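Local coordinates for protein endo-N-acetyl-beta-D-glucosaminidase (Hypocrea jecorina, PDB 4AC1) that hydrolyses N-linked glycans as a glycoside hydrolase family 18 endo-beta-N-acetylglucosaminidase, the enzyme responsible for deglycosylating the fungus's cellulases, at residues S15-I20 and D58-T63; H105-L110 and I139-A144; A174-Q179 and D184-Q189; S201-I206 and G247-V252. All blocks are in the same frame, centred on the assembly; numbering follows the deposited sequence. Where two conformers were deposited one is given.

Contact 1: S15-I20 and D58-T63; sequences SSNRPI and DPHFYT. With NAG (2-acetamido-2-deoxy-beta-D-glucopyranose), chain C.
Asn17 meets His60 amide to ring: OD1 comes up to the imidazole edge, near its plane, 3.3 Å from CE1, an approach of oxygen to a polarised C-H. CG anti to the backbone N (chi1 -157°) carries the amide of Asn17 to the histidine edge. Beside this pair Pro19 and Thr63 meet at about a right angle, Pro19 CG 3.5 Å from Thr63 OG1 and Pro19 CB 3.8 Å from Thr63 CG2; the compact proline ring presents CB and CG to Thr63 at the start of helix 62-73. The contact joins the loop after strand 4-9 of the barrel of this family 18 enzyme to the 3-10 turn and first residues of that helix. In that turn Asp58 OD1 accepts from His60 N at 2.9 Å, an Asx turn, and the His60 ring stacks on His13. Further out, Tyr62 lies between Pro59 CA, over the centre of one face, and the NAG attached to Asn66, whose C4 stands 4.0 Å above the other. Replacing Tyr62 by alanine would probably open a gap between Pro59 and the sugar and leave that glycan freer to swing. Tyr62 O also accepts from Asn66 ND2, the nitrogen that carries the sugar.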
loop_
_atom_site.group_PDB
_atom_site.type_symbol
_atom_site.label_atom_id
_atom_site.label_comp_id
_atom_site.label_asym_id
_atom_site.label_seq_id
_atom_site.Cartn_x
_atom_site.Cartn_y
_atom_site.Cartn_z
ATOM N N SER A 15 -19.891 -1.533 -11.579
ATOM C CA SER A 15 -20.262 -1.038 -12.912
ATOM C C SER A 15 -21.601 -0.293 -12.951
ATOM O O SER A 15 -21.860 0.478 -13.888
ATOM C CB SER A 15 -20.270 -2.182 -13.924
ATOM O OG SER A 15 -21.379 -3.033 -13.707
ATOM N N SER A 16 -22.443 -0.527 -11.943
ATOM C CA SER A 16 -23.729 0.163 -11.805
ATOM C C SER A 16 -23.636 1.363 -10.861
ATOM O O SER A 16 -24.658 1.905 -10.429
ATOM C CB SER A 16 -24.820 -0.798 -11.318
ATOM O OG SER A 16 -24.932 -1.935 -12.157
ATOM N N ASN A 17 -22.405 1.762 -10.540
ATOM C CA ASN A 17 -22.129 2.864 -9.611
ATOM C C ASN A 17 -22.659 2.633 -8.183
ATOM O O ASN A 17 -22.951 3.580 -7.459
ATOM C CB ASN A 17 -22.620 4.209 -10.185
ATOM C CG ASN A 17 -21.911 5.402 -9.574
ATOM O OD1 ASN A 17 -20.712 5.352 -9.283
ATOM N ND2 ASN A 17 -22.648 6.490 -9.380
ATOM N N ARG A 18 -22.770 1.370 -7.776
ATOM C CA ARG A 18 -23.158 1.038 -6.404
ATOM C C ARG A 18 -21.909 0.789 -5.558
ATOM O O ARG A 18 -20.971 0.160 -6.039
ATOM C CB ARG A 18 -24.026 -0.217 -6.372
ATOM C CG ARG A 18 -25.391 -0.089 -7.025
ATOM C CD ARG A 18 -26.017 -1.472 -7.186
ATOM N NE ARG A 18 -25.332 -2.261 -8.210
ATOM C CZ ARG A 18 -25.366 -3.588 -8.307
ATOM N NH1 ARG A 18 -26.044 -4.319 -7.428
ATOM N NH2 ARG A 18 -24.704 -4.189 -9.289
ATOM N N PRO A 19 -21.892 1.273 -4.296
ATOM C CA PRO A 19 -20.727 1.009 -3.448
ATOM C C PRO A 19 -20.412 -0.469 -3.337
ATOM O O PRO A 19 -21.313 -1.296 -3.227
ATOM C CB PRO A 19 -21.140 1.563 -2.077
ATOM C CG PRO A 19 -22.134 2.631 -2.389
ATOM C CD PRO A 19 -22.865 2.152 -3.627
ATOM N N ILE A 20 -19.121 -0.779 -3.385
ATOM C CA ILE A 20 -18.607 -2.112 -3.095
ATOM C C ILE A 20 -18.265 -2.139 -1.613
ATOM O O ILE A 20 -17.472 -1.322 -1.144
ATOM C CB ILE A 20 -17.367 -2.412 -3.966
ATOM C CG1 ILE A 20 -17.791 -2.510 -5.438
ATOM C CG2 ILE A 20 -16.682 -3.717 -3.527
ATOM C CD1 ILE A 20 -16.660 -2.396 -6.418
ATOM N N ASP A 58 -16.969 13.933 -0.537
ATOM C CA ASP A 58 -18.106 13.843 -1.457
ATOM C C ASP A 58 -19.076 12.736 -1.024
ATOM O O ASP A 58 -18.653 11.714 -0.469
ATOM C CB ASP A 58 -17.601 13.573 -2.871
ATOM C CG ASP A 58 -18.660 13.789 -3.934
ATOM O OD1 ASP A 58 -19.411 12.842 -4.222
ATOM O OD2 ASP A 58 -18.733 14.894 -4.499
ATOM N N PRO A 59 -20.391 12.941 -1.263
ATOM C CA PRO A 59 -21.388 11.886 -1.015
ATOM C C PRO A 59 -21.028 10.529 -1.636
ATOM O O PRO A 59 -21.418 9.490 -1.093
ATOM C CB PRO A 59 -22.659 12.463 -1.643
ATOM C CG PRO A 59 -22.500 13.934 -1.446
ATOM C CD PRO A 59 -21.034 14.228 -1.603
ATOM N N HIS A 60 -20.273 10.543 -2.734
ATOM C CA HIS A 60 -19.764 9.317 -3.364
ATOM C C HIS A 60 -19.126 8.348 -2.361
ATOM O O HIS A 60 -19.224 7.121 -2.521
ATOM C CB HIS A 60 -18.766 9.662 -4.482
ATOM C CG HIS A 60 -18.545 8.558 -5.474
ATOM N ND1 HIS A 60 -19.522 8.136 -6.352
ATOM C CD2 HIS A 60 -17.445 7.819 -5.757
ATOM C CE1 HIS A 60 -19.041 7.169 -7.114
ATOM N NE2 HIS A 60 -17.782 6.958 -6.776
ATOM N N PHE A 61 -18.522 8.899 -1.308
ATOM C CA PHE A 61 -17.788 8.094 -0.336
ATOM C C PHE A 61 -18.435 7.939 1.041
ATOM O O PHE A 61 -17.784 7.475 1.977
ATOM C CB PHE A 61 -16.356 8.624 -0.207
ATOM C CG PHE A 61 -15.577 8.553 -1.486
ATOM C CD1 PHE A 61 -15.345 7.329 -2.116
ATOM C CD2 PHE A 61 -15.089 9.715 -2.080
ATOM C CE1 PHE A 61 -14.635 7.270 -3.311
ATOM C CE2 PHE A 61 -14.384 9.661 -3.274
ATOM C CZ PHE A 61 -14.142 8.437 -3.884
ATOM N N TYR A 62 -19.722 8.271 1.173
ATOM C CA TYR A 62 -20.397 8.098 2.462
ATOM C C TYR A 62 -20.353 6.654 2.965
ATOM O O TYR A 62 -20.107 6.415 4.146
ATOM C CB TYR A 62 -21.858 8.560 2.408
ATOM C CG TYR A 62 -22.067 10.061 2.351
ATOM C CD1 TYR A 62 -21.068 10.953 2.756
ATOM C CD2 TYR A 62 -23.281 10.590 1.900
ATOM C CE1 TYR A 62 -21.268 12.333 2.705
ATOM C CE2 TYR A 62 -23.496 11.971 1.857
ATOM C CZ TYR A 62 -22.481 12.831 2.257
ATOM O OH TYR A 62 -22.681 14.196 2.209
ATOM N N THR A 63 -20.623 5.704 2.068
ATOM C CA THR A 63 -20.654 4.289 2.439
ATOM C C THR A 63 -19.247 3.864 2.861
ATOM O O THR A 63 -19.059 3.258 3.897
ATOM C CB THR A 63 -21.173 3.384 1.283
ATOM O OG1 THR A 63 -22.460 3.845 0.826
ATOM C CG2 THR A 63 -21.280 1.925 1.732
HETATM C C1 NAG C . -21.930 8.184 6.914
HETATM C C2 NAG C . -20.997 9.395 6.996
HETATM C C3 NAG C . -21.791 10.651 7.348
HETATM C C4 NAG C . -22.900 10.836 6.319
HETATM C C5 NAG C . -23.748 9.564 6.244
HETATM C C6 NAG C . -24.781 9.651 5.131
HETATM C C7 NAG C . -18.643 9.307 7.564
HETATM C C8 NAG C . -17.621 9.021 8.616
HETATM N N2 NAG C . -19.919 9.157 7.932
HETATM O O3 NAG C . -20.925 11.764 7.365
HETATM O O4 NAG C . -23.729 11.931 6.659
HETATM O O5 NAG C . -22.936 8.429 5.962
HETATM O O6 NAG C . -25.769 8.671 5.367
HETATM O O7 NAG C . -18.301 9.649 6.433
#

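Contact 2: H105-L110 and I139-A144; sequences HYYGQL and IARLRA
Tyr107 and Arg141 both hold CG anti to the backbone N (chi1 170° and 178°), which sends the ring across the groove between the helices and the arginine out to meet it; the arginine chain then bends at its second torsion and folds over the ring. Its CG makes a CH-pi contact, 3.8 Å from the ring centroid, and Arg141 NE reaches 3.6 Å from Tyr107 CE2. The guanidinium and ring planes stand 48° apart, and the group also makes salt bridges to Glu104 and Asp145. Leu142 sits at the ring edge, near its plane, its CD2 3.8 Å from Tyr107 CE1. Tyrosine suits this place because its flat body packs in a buried seam while OH bonds Asp145 OD2. With alanine in place of Tyr107, Arg141 CG and Leu142 would probably face a gap and Asp145 would lose one of its partners. Such packing of neighbouring outer helices, here 100-116 and 132-146, is characteristic of the beta/alpha barrel.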
loop_
_atom_site.group_PDB
_atom_site.type_symbol
_atom_site.label_atom_id
_atom_site.label_comp_id
_atom_site.label_asym_id
_atom_site.label_seq_id
_atom_site.Cartn_x
_atom_site.Cartn_y
_atom_site.Cartn_z
ATOM N N HIS A 105 1.337 24.281 1.471
ATOM C CA HIS A 105 -0.045 24.291 1.030
ATOM C C HIS A 105 -0.523 22.872 0.700
ATOM O O HIS A 105 -1.569 22.432 1.185
ATOM C CB HIS A 105 -0.233 25.221 -0.172
ATOM C CG HIS A 105 -1.586 25.120 -0.802
ATOM N ND1 HIS A 105 -2.726 25.594 -0.188
ATOM C CD2 HIS A 105 -1.983 24.596 -1.983
ATOM C CE1 HIS A 105 -3.766 25.361 -0.965
ATOM N NE2 HIS A 105 -3.345 24.764 -2.066
ATOM N N TYR A 106 0.235 22.165 -0.133
ATOM C CA TYR A 106 -0.180 20.834 -0.575
ATOM C C TYR A 106 0.017 19.781 0.510
ATOM O O TYR A 106 -0.836 18.900 0.690
ATOM C CB TYR A 106 0.462 20.460 -1.925
ATOM C CG TYR A 106 -0.037 21.358 -3.025
ATOM C CD1 TYR A 106 -1.364 21.294 -3.436
ATOM C CD2 TYR A 106 0.795 22.312 -3.611
ATOM C CE1 TYR A 106 -1.851 22.135 -4.424
ATOM C CE2 TYR A 106 0.310 23.167 -4.596
ATOM C CZ TYR A 106 -1.016 23.063 -4.992
ATOM O OH TYR A 106 -1.505 23.905 -5.955
ATOM N N TYR A 107 1.123 19.883 1.238
ATOM C CA TYR A 107 1.317 19.021 2.396
ATOM C C TYR A 107 0.156 19.220 3.400
ATOM O O TYR A 107 -0.389 18.252 3.946
ATOM C CB TYR A 107 2.685 19.231 3.081
ATOM C CG TYR A 107 2.698 18.487 4.384
ATOM C CD1 TYR A 107 2.882 17.098 4.394
ATOM C CD2 TYR A 107 2.402 19.137 5.594
ATOM C CE1 TYR A 107 2.817 16.386 5.574
ATOM C CE2 TYR A 107 2.325 18.426 6.770
ATOM C CZ TYR A 107 2.544 17.047 6.746
ATOM O OH TYR A 107 2.489 16.344 7.923
ATOM N N GLY A 108 -0.237 20.477 3.623
ATOM C CA GLY A 108 -1.319 20.776 4.557
ATOM C C GLY A 108 -2.608 20.081 4.148
ATOM O O GLY A 108 -3.351 19.587 4.992
ATOM N N GLN A 109 -2.870 20.031 2.846
ATOM C CA GLN A 109 -4.031 19.296 2.338
ATOM C C GLN A 109 -3.961 17.796 2.659
ATOM O O GLN A 109 -4.963 17.188 3.052
ATOM C CB GLN A 109 -4.178 19.482 0.834
ATOM C CG GLN A 109 -4.574 20.889 0.369
ATOM C CD GLN A 109 -4.775 20.930 -1.133
ATOM O OE1 GLN A 109 -4.272 20.073 -1.853
ATOM N NE2 GLN A 109 -5.509 21.920 -1.616
ATOM N N LEU A 110 -2.785 17.203 2.488
ATOM C CA LEU A 110 -2.603 15.783 2.812
ATOM C C LEU A 110 -2.799 15.534 4.308
ATOM O O LEU A 110 -3.524 14.621 4.699
ATOM C CB LEU A 110 -1.225 15.289 2.340
ATOM C CG LEU A 110 -0.880 13.818 2.612
ATOM C CD1 LEU A 110 -1.840 12.871 1.873
ATOM C CD2 LEU A 110 0.574 13.525 2.247
ATOM N N ILE A 139 8.344 12.269 4.461
ATOM C CA ILE A 139 8.297 11.239 5.491
ATOM C C ILE A 139 8.630 11.823 6.859
ATOM O O ILE A 139 7.927 11.561 7.828
ATOM C CB ILE A 139 9.253 10.085 5.144
ATOM C CG1 ILE A 139 8.740 9.385 3.885
ATOM C CG2 ILE A 139 9.426 9.103 6.330
ATOM C CD1 ILE A 139 9.643 8.361 3.336
ATOM N N ALA A 140 9.708 12.608 6.941
ATOM C CA ALA A 140 10.084 13.209 8.215
ATOM C C ALA A 140 9.007 14.134 8.784
ATOM O O ALA A 140 8.759 14.147 9.990
ATOM C CB ALA A 140 11.427 13.950 8.094
ATOM N N ARG A 141 8.372 14.901 7.906
ATOM C CA ARG A 141 7.318 15.823 8.296
ATOM C C ARG A 141 6.064 15.077 8.760
ATOM O O ARG A 141 5.473 15.442 9.785
ATOM C CB ARG A 141 6.981 16.802 7.163
ATOM C CG ARG A 141 5.849 17.767 7.473
ATOM C CD ARG A 141 6.127 18.688 8.650
ATOM N NE ARG A 141 5.016 19.624 8.794
ATOM C CZ ARG A 141 4.878 20.728 8.065
ATOM N NH1 ARG A 141 5.804 21.051 7.169
ATOM N NH2 ARG A 141 3.820 21.511 8.235
ATOM N N LEU A 142 5.677 14.030 8.023
ATOM C CA LEU A 142 4.555 13.179 8.455
ATOM C C LEU A 142 4.824 12.582 9.827
ATOM O O LEU A 142 3.955 12.595 10.701
ATOM C CB LEU A 142 4.296 12.070 7.435
ATOM C CG LEU A 142 3.513 12.466 6.180
ATOM C CD1 LEU A 142 3.616 11.358 5.146
ATOM C CD2 LEU A 142 2.047 12.764 6.508
ATOM N N ARG A 143 6.039 12.061 10.017
ATOM C CA ARG A 143 6.448 11.465 11.285
ATOM C C ARG A 143 6.404 12.510 12.410
ATOM O O ARG A 143 5.963 12.229 13.530
ATOM C CB ARG A 143 7.847 10.850 11.128
ATOM C CG ARG A 143 8.309 9.923 12.240
ATOM C CD ARG A 143 7.247 8.900 12.620
ATOM N NE ARG A 143 7.128 7.777 11.682
ATOM C CZ ARG A 143 6.090 6.950 11.691
ATOM N NH1 ARG A 143 5.113 7.151 12.562
ATOM N NH2 ARG A 143 6.016 5.942 10.836
ATOM N N ALA A 144 6.876 13.712 12.107
ATOM C CA ALA A 144 6.871 14.807 13.072
ATOM C C ALA A 144 5.453 15.194 13.490
ATOM O O ALA A 144 5.178 15.344 14.679
ATOM C CB ALA A 144 7.632 16.033 12.521
#

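Contact 3: A174-Q179 and D184-Q189; sequences ALQQTQ and DWYNTQ
Hydrogen bonding carries the meeting of Gln176 and Tyr186. Tyr186 OH donates to Gln176 OE1 at 2.7 Å, coming in at a C=O...donor angle of 136° and tilted from the carbonyl plane, while the amide plane stands steeply to the ring, with OE1 at the ring's edge. The same oxygen also accepts from Lys215 NZ, so two donors grip it. Glutamine suits the spot because its chain, bent at its second torsion, can turn an acceptor inward from a partly exposed position on the helix. Plain van der Waals contact brings Gln176 CB within 3.5 Å of Tyr186 OH. Among aromatic contacts, Phe211 meets the tyrosine ring edge-to-face. These residues belong to a beta-alpha-beta crossover, in which helix 172-179 carries the chain from strand 151-154 to strand 185-189 of the barrel; Tyr186 points outward to the helix, its neighbours Trp185 and Asn187 the other way. On that inner side Trp185 NE1 donates to Asn187 OD1 at 2.8 Å, with an N-H...O angle of 159°, though the donor stands above the carbonyl plane and not on a lone pair. Metal binding lies at the strand's far end, where Gln189 and Glu127 share a zinc ion.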
loop_
_atom_site.group_PDB
_atom_site.type_symbol
_atom_site.label_atom_id
_atom_site.label_comp_id
_atom_site.label_asym_id
_atom_site.label_seq_id
_atom_site.Cartn_x
_atom_site.Cartn_y
_atom_site.Cartn_z
ATOM N N ALA A 174 19.109 4.860 0.057
ATOM C CA ALA A 174 19.385 6.122 0.756
ATOM C C ALA A 174 18.240 6.453 1.717
ATOM O O ALA A 174 18.480 6.828 2.866
ATOM C CB ALA A 174 19.589 7.246 -0.232
ATOM N N LEU A 175 16.997 6.332 1.244
ATOM C CA LEU A 175 15.821 6.564 2.094
ATOM C C LEU A 175 15.819 5.680 3.340
ATOM O O LEU A 175 15.550 6.156 4.457
ATOM C CB LEU A 175 14.532 6.351 1.300
ATOM C CG LEU A 175 13.215 6.618 2.032
ATOM C CD1 LEU A 175 13.113 8.066 2.449
ATOM C CD2 LEU A 175 12.040 6.233 1.151
ATOM N N GLN A 176 16.109 4.392 3.157
ATOM C CA GLN A 176 16.143 3.476 4.293
ATOM C C GLN A 176 17.201 3.935 5.302
ATOM O O GLN A 176 16.961 3.912 6.517
ATOM C CB GLN A 176 16.373 2.020 3.838
ATOM C CG GLN A 176 16.724 1.026 4.959
ATOM C CD GLN A 176 15.636 0.867 6.010
ATOM O OE1 GLN A 176 14.442 0.814 5.694
ATOM N NE2 GLN A 176 16.043 0.753 7.264
ATOM N N GLN A 177 18.357 4.375 4.811
ATOM C CA GLN A 177 19.399 4.838 5.731
ATOM C C GLN A 177 18.981 6.053 6.571
ATOM O O GLN A 177 19.198 6.080 7.783
ATOM C CB GLN A 177 20.695 5.133 4.988
ATOM C CG GLN A 177 21.328 3.883 4.380
ATOM C CD GLN A 177 22.727 4.107 3.857
ATOM O OE1 GLN A 177 23.420 5.025 4.291
ATOM N NE2 GLN A 177 23.157 3.257 2.926
ATOM N N THR A 178 18.372 7.053 5.938
ATOM C CA THR A 178 18.085 8.337 6.609
ATOM C C THR A 178 16.721 8.362 7.317
ATOM O O THR A 178 16.587 8.973 8.384
ATOM C CB THR A 178 18.193 9.525 5.628
ATOM O OG1 THR A 178 17.318 9.295 4.526
ATOM C CG2 THR A 178 19.606 9.681 5.096
ATOM N N GLN A 179 15.727 7.676 6.743
ATOM C CA GLN A 179 14.346 7.690 7.250
ATOM C C GLN A 179 13.800 6.305 7.572
ATOM O O GLN A 179 12.618 6.182 7.896
ATOM C CB GLN A 179 13.389 8.401 6.273
ATOM C CG GLN A 179 13.282 9.893 6.517
ATOM C CD GLN A 179 14.498 10.644 6.017
ATOM O OE1 GLN A 179 14.995 10.366 4.925
ATOM N NE2 GLN A 179 14.967 11.611 6.789
ATOM N N ASP A 184 7.469 2.110 8.336
ATOM C CA ASP A 184 7.044 0.856 8.959
ATOM C C ASP A 184 7.285 -0.369 8.086
ATOM O O ASP A 184 7.702 -1.405 8.596
ATOM C CB ASP A 184 5.602 0.948 9.467
ATOM C CG ASP A 184 5.460 1.997 10.522
ATOM O OD1 ASP A 184 5.886 1.741 11.673
ATOM O OD2 ASP A 184 5.016 3.117 10.221
ATOM N N TRP A 185 7.019 -0.245 6.782
ATOM C CA TRP A 185 7.323 -1.321 5.836
ATOM C C TRP A 185 7.221 -0.833 4.400
ATOM O O TRP A 185 6.773 0.298 4.138
ATOM C CB TRP A 185 6.444 -2.575 6.058
ATOM C CG TRP A 185 5.019 -2.453 5.599
ATOM C CD1 TRP A 185 4.543 -2.693 4.340
ATOM C CD2 TRP A 185 3.882 -2.075 6.393
ATOM N NE1 TRP A 185 3.192 -2.483 4.290
ATOM C CE2 TRP A 185 2.758 -2.117 5.539
ATOM C CE3 TRP A 185 3.703 -1.700 7.736
ATOM C CZ2 TRP A 185 1.476 -1.777 5.970
ATOM C CZ3 TRP A 185 2.425 -1.383 8.168
ATOM C CH2 TRP A 185 1.326 -1.420 7.283
ATOM N N TYR A 186 7.653 -1.705 3.491
ATOM C CA TYR A 186 7.620 -1.472 2.060
ATOM C C TYR A 186 6.642 -2.448 1.409
ATOM O O TYR A 186 6.820 -3.674 1.493
ATOM C CB TYR A 186 9.027 -1.641 1.471
ATOM C CG TYR A 186 10.066 -0.717 2.081
ATOM C CD1 TYR A 186 10.214 0.588 1.612
ATOM C CD2 TYR A 186 10.902 -1.150 3.120
ATOM C CE1 TYR A 186 11.139 1.444 2.170
ATOM C CE2 TYR A 186 11.849 -0.284 3.685
ATOM C CZ TYR A 186 11.965 1.001 3.189
ATOM O OH TYR A 186 12.899 1.846 3.759
ATOM N N ASN A 187 5.598 -1.894 0.798
ATOM C CA ASN A 187 4.623 -2.654 0.019
ATOM C C ASN A 187 5.267 -2.946 -1.320
ATOM O O ASN A 187 5.150 -2.171 -2.271
ATOM C CB ASN A 187 3.361 -1.815 -0.166
ATOM C CG ASN A 187 2.597 -1.645 1.118
ATOM O OD1 ASN A 187 2.141 -2.629 1.710
ATOM N ND2 ASN A 187 2.472 -0.395 1.573
ATOM N N THR A 188 5.988 -4.058 -1.378
ATOM C CA THR A 188 6.958 -4.240 -2.453
ATOM C C THR A 188 6.298 -4.904 -3.658
ATOM O O THR A 188 5.707 -5.982 -3.543
ATOM C CB THR A 188 8.200 -4.998 -1.941
ATOM O OG1 THR A 188 8.750 -4.303 -0.814
ATOM C CG2 THR A 188 9.289 -5.059 -2.986
ATOM N N GLN A 189 6.349 -4.223 -4.802
ATOM C CA GLN A 189 5.583 -4.669 -5.964
ATOM C C GLN A 189 6.351 -5.728 -6.768
ATOM O O GLN A 189 7.224 -5.391 -7.578
ATOM C CB GLN A 189 5.189 -3.474 -6.840
ATOM C CG GLN A 189 4.611 -2.295 -6.055
ATOM C CD GLN A 189 3.974 -1.237 -6.938
ATOM O OE1 GLN A 189 3.300 -1.575 -7.907
ATOM N NE2 GLN A 189 4.178 0.034 -6.617
#

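Contact 4: S201-I206 and G247-V252; sequences SDYDRI and GQIGGV
Tyr203 and Ile249 are the backbone's closest pair here, yet their CA atoms are 9.9 Å apart, so side chains must do the bridging. In this beta/alpha barrel, helix 201-208 lies between strands 185-189 and 216-221 in the chain, and segment 247-252 leads into strand 251-255, which pairs with strands 216-221 and 4-9 and so helps close the barrel. Two glycines shape that entry. Gly247 leaves the end of helix 232-246 with a positive phi (81°), and Gly251, with phi 131°, adopts a backbone in which a CB would be jammed against the carbonyl oxygen of the residue before. Between them, Gly250 N lies 3.6 Å from Tyr203 OH. Tyr203, its CG anti to the backbone N, spans the distance, a task for a long residue with a polar end. Ile249 presents CB and CG2 to the phenol, CG2 4.0 Å from Tyr203 CZ; with chi1 60°, CG2 stands anti to the carbonyl carbon, on the side of the tyrosine. Leu242 of helix 232-246 touches both side chains. On the helix's outer side Asp202 OD1 forms a salt bridge with Arg205 NH1 at 2.9 Å, and Glu162 pairs with the same nitrogen. Inside, the buried Tyr203 OH rests 3.5 Å from Ile249 CB and is hydrogen-bonded to Val216 O.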
loop_
_atom_site.group_PDB
_atom_site.type_symbol
_atom_site.label_atom_id
_atom_site.label_comp_id
_atom_site.label_asym_id
_atom_site.label_seq_id
_atom_site.Cartn_x
_atom_site.Cartn_y
_atom_site.Cartn_z
ATOM N N SER A 201 14.223 -15.984 -4.917
ATOM C CA SER A 201 15.461 -15.286 -5.275
ATOM C C SER A 201 15.375 -13.766 -5.126
ATOM O O SER A 201 16.291 -13.139 -4.561
ATOM C CB SER A 201 15.967 -15.693 -6.664
ATOM O OG SER A 201 15.041 -15.335 -7.673
ATOM N N ASP A 202 14.283 -13.173 -5.605
ATOM C CA ASP A 202 14.141 -11.716 -5.517
ATOM C C ASP A 202 14.015 -11.207 -4.078
ATOM O O ASP A 202 14.730 -10.274 -3.677
ATOM C CB ASP A 202 12.977 -11.236 -6.385
ATOM C CG ASP A 202 13.227 -11.460 -7.882
ATOM O OD1 ASP A 202 14.367 -11.825 -8.264
ATOM O OD2 ASP A 202 12.301 -11.285 -8.700
ATOM N N TYR A 203 13.133 -11.835 -3.302
ATOM C CA TYR A 203 12.964 -11.481 -1.899
ATOM C C TYR A 203 14.304 -11.606 -1.158
ATOM O O TYR A 203 14.693 -10.705 -0.404
ATOM C CB TYR A 203 11.867 -12.348 -1.260
ATOM C CG TYR A 203 11.334 -11.835 0.063
ATOM C CD1 TYR A 203 12.056 -11.996 1.244
ATOM C CD2 TYR A 203 10.095 -11.196 0.127
ATOM C CE1 TYR A 203 11.561 -11.523 2.452
ATOM C CE2 TYR A 203 9.589 -10.725 1.338
ATOM C CZ TYR A 203 10.330 -10.902 2.489
ATOM O OH TYR A 203 9.888 -10.448 3.708
ATOM N N ASP A 204 15.021 -12.707 -1.390
ATOM C CA ASP A 204 16.337 -12.913 -0.758
ATOM C C ASP A 204 17.351 -11.831 -1.152
ATOM O O ASP A 204 18.139 -11.376 -0.324
ATOM C CB ASP A 204 16.932 -14.284 -1.122
ATOM C CG ASP A 204 16.209 -15.477 -0.465
ATOM O OD1 ASP A 204 15.505 -15.340 0.558
ATOM O OD2 ASP A 204 16.386 -16.596 -0.986
ATOM N N ARG A 205 17.345 -11.436 -2.423
ATOM C CA ARG A 205 18.235 -10.378 -2.900
ATOM C C ARG A 205 17.931 -9.036 -2.208
ATOM O O ARG A 205 18.840 -8.280 -1.835
ATOM C CB ARG A 205 18.146 -10.258 -4.424
ATOM C CG ARG A 205 19.262 -9.437 -5.068
ATOM C CD ARG A 205 19.175 -9.436 -6.599
ATOM N NE ARG A 205 19.273 -10.779 -7.165
ATOM C CZ ARG A 205 18.268 -11.470 -7.695
ATOM N NH1 ARG A 205 17.043 -10.968 -7.747
ATOM N NH2 ARG A 205 18.496 -12.690 -8.170
ATOM N N ILE A 206 16.644 -8.752 -2.025
ATOM C CA ILE A 206 16.229 -7.533 -1.350
ATOM C C ILE A 206 16.724 -7.543 0.108
ATOM O O ILE A 206 17.278 -6.553 0.592
ATOM C CB ILE A 206 14.701 -7.379 -1.423
ATOM C CG1 ILE A 206 14.275 -6.998 -2.848
ATOM C CG2 ILE A 206 14.218 -6.361 -0.406
ATOM C CD1 ILE A 206 12.791 -7.205 -3.148
ATOM N N GLY A 247 11.877 -16.891 9.569
ATOM C CA GLY A 247 10.933 -17.017 10.681
ATOM C C GLY A 247 9.657 -16.223 10.486
ATOM O O GLY A 247 8.555 -16.767 10.573
ATOM N N GLN A 248 9.815 -14.929 10.227
ATOM C CA GLN A 248 8.683 -14.047 9.944
ATOM C C GLN A 248 9.015 -13.206 8.718
ATOM O O GLN A 248 10.124 -12.679 8.619
ATOM C CB GLN A 248 8.407 -13.104 11.119
ATOM C CG GLN A 248 8.118 -13.782 12.461
ATOM C CD GLN A 248 7.738 -12.793 13.550
ATOM O OE1 GLN A 248 8.569 -12.005 14.007
ATOM N NE2 GLN A 248 6.476 -12.811 13.955
ATOM N N ILE A 249 8.068 -13.104 7.785
ATOM C CA ILE A 249 8.162 -12.132 6.691
ATOM C C ILE A 249 7.226 -10.947 6.964
ATOM O O ILE A 249 6.331 -11.017 7.813
ATOM C CB ILE A 249 7.851 -12.759 5.298
ATOM C CG1 ILE A 249 6.427 -13.348 5.247
ATOM C CG2 ILE A 249 8.934 -13.767 4.911
ATOM C CD1 ILE A 249 5.823 -13.458 3.833
ATOM N N GLY A 250 7.400 -9.863 6.216
ATOM C CA GLY A 250 6.562 -8.687 6.429
ATOM C C GLY A 250 5.094 -8.987 6.184
ATOM O O GLY A 250 4.234 -8.439 6.851
ATOM N N GLY A 251 4.830 -9.862 5.222
ATOM C CA GLY A 251 3.478 -10.292 4.905
ATOM C C GLY A 251 3.231 -10.199 3.417
ATOM O O GLY A 251 4.169 -10.294 2.622
ATOM N N VAL A 252 1.961 -10.041 3.053
ATOM C CA VAL A 252 1.523 -9.967 1.660
ATOM C C VAL A 252 0.546 -8.810 1.488
ATOM O O VAL A 252 -0.272 -8.562 2.371
ATOM C CB VAL A 252 0.827 -11.306 1.218
ATOM C CG1 VAL A 252 0.166 -11.167 -0.164
ATOM C CG2 VAL A 252 1.825 -12.431 1.215
#

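Contact 1 is the surface member, a loop against the start of a glycosylated helix, and lies across the chain's centre from contacts 3 and 4. Contacts 2 and 4 are buried and contact 3 partly so; each of these uses one tyrosine reaching across to its partner, but by different chemistry: a ring face under an arginine chain between two helices in contact 2, a hydrogen bond from hydroxyl to amide oxygen between helix and strand in contact 3, and apolar packing in contact 4. Contacts 2 and 3 adjoin, through a salt bridge from Arg143 to Asp184 and packing of Ile139 on Leu175. Contacts 3 and 4 meet where Thr188 touches Ile206, and both involve strands of the same sheet.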